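Local structure of CARDB domain-containing protein (Pyrococcus furiosus, 3IDU) at residues L19-I23 with I92-D97; R55-N59 with M89-N93. The protein is of unknown function, but its CARDB domain, the piece described here, is an all-beta module that binds two manganese ions. All coordinates share one frame; numbering follows the deposited sequence.

In the fold
Contact 1 is core and contact 2 is surface, yet both use strand 88-96 and share I92 and N93. In contact 1 that strand faces strand 19-24 of the other sheet of the CARDB sandwich: buried aliphatic side chains meet, no hydrogen bond crosses, and the two manganese sites lie at one end. In contact 2 the same strand pairs edge to edge with 49-58 inside the five-stranded sheet, and backbone hydrogen bonds carry the contact, with N59 and Y90 side chains at its outer end. The centres lie about 11 Å apart, and T95 joins them: its N probably donates to R55 O, at 2.8 Å.

Contact 1. Residues L19-I23 with I92-D97; sequences LTVEI and INATVD. With MN (manganese (II) ion), chain C; MN (manganese (II) ion), chain D.
V21 and V96 are set against each other by their torsions: CG1 of V21 stands anti to its own carbonyl carbon (chi1 -69°), while CG1 of V96 sits between its backbone N and carbonyl carbon (chi1 60°). The two side chains slide past one another in opposite directions, and the CG1 methyls close to 3.4 Å, tighter than ordinary van der Waals contact. On one side of this pair, L19 crosses V96 obliquely, its CB 3.8 Å from V96 CG1, and its CD1 reaches on to D97 CB. On the other, I23 brings CD1 down onto two neighbours at once, 3.6 Å from both A94 CB and I92 CG2. V21 CG2 lies over the A94 carbonyl, 3.5 Å from its O. This is face-to-face packing of the two sheets of a beta sandwich, with strand axes 6.6 Å apart. An alanine at V21 is likely to open a gap beside V96 CG1 and over the A94 carbonyl, where the V21 methyls had packed. At the L19 end, L19 O binds one manganese ion at 2.2 Å, in a site completed by D18, E104, N106, N109 and N110. D97 OD2 binds the other at 2.3 Å, alongside N100, V102, E104, E107 and a water that also donates to D97 O. Apolar contact without a crossing hydrogen bond thus joins the sheets, while L19 and D97 ligate separate manganese ions, linked by E104.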
loop_
_atom_site.group_PDB
_atom_site.type_symbol
_atom_site.label_atom_id
_atom_site.label_comp_id
_atom_site.label_asym_id
_atom_site.label_seq_id
_atom_site.Cartn_x
_atom_site.Cartn_y
_atom_site.Cartn_z
ATOM N N LEU A 19 5.230 -7.973 5.558
ATOM C CA LEU A 19 4.907 -6.831 4.738
ATOM C C LEU A 19 3.453 -6.428 4.886
ATOM O O LEU A 19 2.569 -7.274 4.949
ATOM C CB LEU A 19 5.196 -7.178 3.284
ATOM C CG LEU A 19 6.653 -7.540 3.018
ATOM C CD1 LEU A 19 6.785 -8.247 1.677
ATOM C CD2 LEU A 19 7.491 -6.268 3.042
ATOM N N THR A 20 3.210 -5.125 4.934
ATOM C CA THR A 20 1.854 -4.617 5.044
ATOM C C THR A 20 1.758 -3.329 4.236
ATOM O O THR A 20 2.771 -2.685 3.963
ATOM C CB THR A 20 1.473 -4.325 6.509
ATOM O OG1 THR A 20 0.048 -4.199 6.611
ATOM C CG2 THR A 20 2.117 -3.034 6.974
ATOM N N VAL A 21 0.544 -2.957 3.853
ATOM C CA VAL A 21 0.333 -1.738 3.080
ATOM C C VAL A 21 -0.907 -0.985 3.544
ATOM O O VAL A 21 -1.877 -1.582 4.014
ATOM C CB VAL A 21 0.166 -2.034 1.573
ATOM C CG1 VAL A 21 1.472 -2.515 0.982
ATOM C CG2 VAL A 21 -0.932 -3.067 1.367
ATOM N N GLU A 22 -0.861 0.335 3.398
ATOM C CA GLU A 22 -1.969 1.200 3.775
ATOM C C GLU A 22 -1.956 2.387 2.818
ATOM O O GLU A 22 -0.891 2.875 2.441
ATOM C CB GLU A 22 -1.798 1.706 5.209
ATOM C CG GLU A 22 -3.110 2.029 5.906
ATOM C CD GLU A 22 -2.930 2.940 7.110
ATOM O OE1 GLU A 22 -1.919 2.795 7.823
ATOM O OE2 GLU A 22 -3.808 3.793 7.343
ATOM N N ILE A 23 -3.139 2.844 2.423
ATOM C CA ILE A 23 -3.260 3.980 1.514
ATOM C C ILE A 23 -3.778 5.184 2.292
ATOM O O ILE A 23 -4.653 5.041 3.144
ATOM C CB ILE A 23 -4.270 3.688 0.390
ATOM C CG1 ILE A 23 -3.793 2.506 -0.455
ATOM C CG2 ILE A 23 -4.473 4.938 -0.458
ATOM C CD1 ILE A 23 -4.915 1.820 -1.210
ATOM N N ILE A 92 -9.557 2.171 -4.669
ATOM C CA ILE A 92 -8.111 2.093 -4.838
ATOM C C ILE A 92 -7.608 0.901 -4.029
ATOM O O ILE A 92 -7.960 0.746 -2.861
ATOM C CB ILE A 92 -7.384 3.370 -4.318
ATOM C CG1 ILE A 92 -7.763 4.592 -5.164
ATOM C CG2 ILE A 92 -5.871 3.194 -4.425
ATOM C CD1 ILE A 92 -9.226 4.939 -5.152
ATOM N N ASN A 93 -6.804 0.052 -4.660
ATOM C CA ASN A 93 -6.236 -1.097 -3.982
ATOM C C ASN A 93 -4.728 -0.981 -4.052
ATOM O O ASN A 93 -4.178 -0.496 -5.037
ATOM C CB ASN A 93 -6.652 -2.423 -4.643
ATOM C CG ASN A 93 -8.052 -2.869 -4.254
ATOM O OD1 ASN A 93 -8.938 -2.974 -5.099
ATOM N ND2 ASN A 93 -8.254 -3.139 -2.969
ATOM N N ALA A 94 -4.062 -1.413 -2.989
ATOM C CA ALA A 94 -2.612 -1.397 -2.949
ATOM C C ALA A 94 -2.212 -2.783 -2.472
ATOM O O ALA A 94 -2.824 -3.330 -1.554
ATOM C CB ALA A 94 -2.115 -0.332 -1.983
ATOM N N THR A 95 -1.210 -3.368 -3.111
ATOM C CA THR A 95 -0.761 -4.696 -2.720
ATOM C C THR A 95 0.751 -4.753 -2.615
ATOM O O THR A 95 1.463 -4.016 -3.298
ATOM C CB THR A 95 -1.187 -5.770 -3.743
ATOM O OG1 THR A 95 -0.428 -5.610 -4.951
ATOM C CG2 THR A 95 -2.669 -5.643 -4.071
ATOM N N VAL A 96 1.239 -5.634 -1.752
ATOM C CA VAL A 96 2.671 -5.822 -1.607
ATOM C C VAL A 96 2.904 -7.332 -1.641
ATOM O O VAL A 96 2.154 -8.105 -1.046
ATOM C CB VAL A 96 3.209 -5.165 -0.312
ATOM C CG1 VAL A 96 2.532 -5.757 0.914
ATOM C CG2 VAL A 96 4.719 -5.341 -0.235
ATOM N N ASP A 97 3.941 -7.737 -2.369
ATOM C CA ASP A 97 4.269 -9.143 -2.571
ATOM C C ASP A 97 3.039 -9.918 -3.016
ATOM O O ASP A 97 2.733 -10.984 -2.483
ATOM C CB ASP A 97 4.842 -9.805 -1.317
ATOM C CG ASP A 97 5.351 -11.209 -1.605
ATOM O OD1 ASP A 97 5.821 -11.429 -2.741
ATOM O OD2 ASP A 97 5.299 -12.085 -0.715
HETATM MN MN MN C . 2.069 -9.416 5.374
HETATM MN MN MN D . 4.313 -12.918 1.142
HETATM O O HOH W 1 2.484 -12.231 -0.133
#

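Contact 2. Residues R55-N59 with M89-N93; sequences RVYIN and MYRIN
Y57 and N93 face each other as an antiparallel hydrogen-bonded pair, Y57 N giving to N93 O at 2.7 Å and N93 N returning to Y57 O at 2.9 Å, in strands running at 170° to one another. These are neighbouring strands of the five-stranded sheet in the CARDB beta sandwich. On the face carrying this pair, Y57 CB and N93 CB lie 4.1 Å apart. N93 O sits at the edge of the tyrosine ring, near its plane. Beyond the pair, Y57 OH is hydrogen-bonded to E98 OE1, and N93 ND2 to A112 O.

On the face carrying I58 and I92, V56 and I92 lie side by side and point the same way. V56 CG1 stands opposite its backbone N (chi1 163°), which sets that methyl 4.1 Å from I92 CG2. V56 touches F80 and I58 touches W82, both of the other sheet. I58 CG2 approaches Y90 CD1 obliquely.

Where strand 49-58 finishes, N59 keeps the ladder going. Its N donates to R91 O at 2.8 Å, and its side chain takes the place of a backbone carbonyl, OD1 accepting from R91 N at 2.9 Å with the donor tilted from the carbonyl plane. A water donates to the same OD1 and to M89 O (M89 is selenomethionine). The amide is turned only 20° from the plane of the Y90 ring, and N59 ND2 comes within 3.3 Å of Y90 CD1.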
loop_
_atom_site.group_PDB
_atom_site.type_symbol
_atom_site.label_atom_id
_atom_site.label_comp_id
_atom_site.label_asym_id
_atom_site.label_seq_id
_atom_site.Cartn_x
_atom_site.Cartn_y
_atom_site.Cartn_z
ATOM N N ARG A 55 2.065 -2.574 -5.760
ATOM C CA ARG A 55 1.224 -2.194 -6.877
ATOM C C ARG A 55 -0.009 -1.445 -6.401
ATOM O O ARG A 55 -0.557 -1.732 -5.331
ATOM C CB ARG A 55 0.786 -3.442 -7.662
ATOM C CG ARG A 55 1.930 -4.313 -8.203
ATOM C CD ARG A 55 1.386 -5.524 -8.965
ATOM N NE ARG A 55 2.419 -6.385 -9.549
ATOM C CZ ARG A 55 3.139 -7.279 -8.874
ATOM N NH1 ARG A 55 2.956 -7.445 -7.572
ATOM N NH2 ARG A 55 4.032 -8.030 -9.508
ATOM N N VAL A 56 -0.427 -0.466 -7.196
ATOM C CA VAL A 56 -1.625 0.307 -6.900
ATOM C C VAL A 56 -2.579 0.103 -8.071
ATOM O O VAL A 56 -2.185 0.185 -9.234
ATOM C CB VAL A 56 -1.317 1.819 -6.718
ATOM C CG1 VAL A 56 -2.604 2.635 -6.838
ATOM C CG2 VAL A 56 -0.703 2.054 -5.348
ATOM N N TYR A 57 -3.830 -0.186 -7.735
ATOM C CA TYR A 57 -4.890 -0.425 -8.703
ATOM C C TYR A 57 -6.011 0.567 -8.458
ATOM O O TYR A 57 -6.267 0.958 -7.320
ATOM C CB TYR A 57 -5.483 -1.823 -8.519
ATOM C CG TYR A 57 -4.531 -2.976 -8.712
ATOM C CD1 TYR A 57 -4.383 -3.579 -9.958
ATOM C CD2 TYR A 57 -3.798 -3.487 -7.641
ATOM C CE1 TYR A 57 -3.537 -4.661 -10.136
ATOM C CE2 TYR A 57 -2.945 -4.570 -7.813
ATOM C CZ TYR A 57 -2.819 -5.153 -9.062
ATOM O OH TYR A 57 -1.974 -6.225 -9.227
ATOM N N ILE A 58 -6.684 0.960 -9.530
ATOM C CA ILE A 58 -7.818 1.867 -9.439
ATOM C C ILE A 58 -8.942 1.125 -10.159
ATOM O O ILE A 58 -8.858 0.885 -11.361
ATOM C CB ILE A 58 -7.501 3.210 -10.117
ATOM C CG1 ILE A 58 -6.377 3.908 -9.341
ATOM C CG2 ILE A 58 -8.753 4.078 -10.179
ATOM C CD1 ILE A 58 -5.939 5.234 -9.923
ATOM N N ASN A 59 -9.980 0.759 -9.409
ATOM C CA ASN A 59 -11.105 -0.006 -9.943
ATOM C C ASN A 59 -10.633 -1.278 -10.650
ATOM O O ASN A 59 -11.111 -1.632 -11.731
ATOM C CB ASN A 59 -11.971 0.859 -10.871
ATOM C CG ASN A 59 -13.058 1.608 -10.113
ATOM O OD1 ASN A 59 -13.172 1.480 -8.893
ATOM N ND2 ASN A 59 -13.864 2.385 -10.829
HETATM N N MSE A 89 -17.771 6.547 -7.915
HETATM C CA MSE A 89 -17.145 5.926 -6.753
HETATM C C MSE A 89 -16.042 4.976 -7.209
HETATM O O MSE A 89 -16.312 3.948 -7.828
HETATM C CB MSE A 89 -18.185 5.148 -5.942
HETATM C CG MSE A 89 -17.624 4.471 -4.701
HETATM SE SE MSE A 89 -16.981 5.740 -3.386
HETATM C CE MSE A 89 -18.531 5.756 -2.222
ATOM N N TYR A 90 -14.800 5.327 -6.891
ATOM C CA TYR A 90 -13.646 4.526 -7.277
ATOM C C TYR A 90 -13.020 3.805 -6.086
ATOM O O TYR A 90 -12.994 4.330 -4.974
ATOM C CB TYR A 90 -12.597 5.425 -7.940
ATOM C CG TYR A 90 -13.047 6.049 -9.242
ATOM C CD1 TYR A 90 -12.711 5.473 -10.467
ATOM C CD2 TYR A 90 -13.814 7.214 -9.252
ATOM C CE1 TYR A 90 -13.125 6.041 -11.670
ATOM C CE2 TYR A 90 -14.235 7.792 -10.448
ATOM C CZ TYR A 90 -13.887 7.202 -11.652
ATOM O OH TYR A 90 -14.298 7.772 -12.837
ATOM N N ARG A 91 -12.520 2.596 -6.329
ATOM C CA ARG A 91 -11.875 1.802 -5.287
ATOM C C ARG A 91 -10.384 1.677 -5.583
ATOM O O ARG A 91 -9.989 1.161 -6.627
ATOM C CB ARG A 91 -12.504 0.407 -5.213
ATOM C CG ARG A 91 -11.789 -0.544 -4.252
ATOM C CD ARG A 91 -12.482 -1.907 -4.160
ATOM N NE ARG A 91 -13.836 -1.816 -3.613
ATOM C CZ ARG A 91 -14.933 -1.593 -4.333
ATOM N NH1 ARG A 91 -14.850 -1.439 -5.648
ATOM N NH2 ARG A 91 -16.118 -1.527 -3.737
ATOM N N ILE A 92 -9.557 2.171 -4.669
ATOM C CA ILE A 92 -8.111 2.093 -4.838
ATOM C C ILE A 92 -7.608 0.901 -4.029
ATOM O O ILE A 92 -7.960 0.746 -2.861
ATOM C CB ILE A 92 -7.384 3.370 -4.318
ATOM C CG1 ILE A 92 -7.763 4.592 -5.164
ATOM C CG2 ILE A 92 -5.871 3.194 -4.425
ATOM C CD1 ILE A 92 -9.226 4.939 -5.152
ATOM N N ASN A 93 -6.804 0.052 -4.660
ATOM C CA ASN A 93 -6.236 -1.097 -3.982
ATOM C C ASN A 93 -4.728 -0.981 -4.052
ATOM O O ASN A 93 -4.178 -0.496 -5.037
ATOM C CB ASN A 93 -6.652 -2.423 -4.643
ATOM C CG ASN A 93 -8.052 -2.869 -4.254
ATOM O OD1 ASN A 93 -8.938 -2.974 -5.099
ATOM N ND2 ASN A 93 -8.254 -3.139 -2.969
HETATM O O HOH W 2 -15.565 0.922 -7.725
#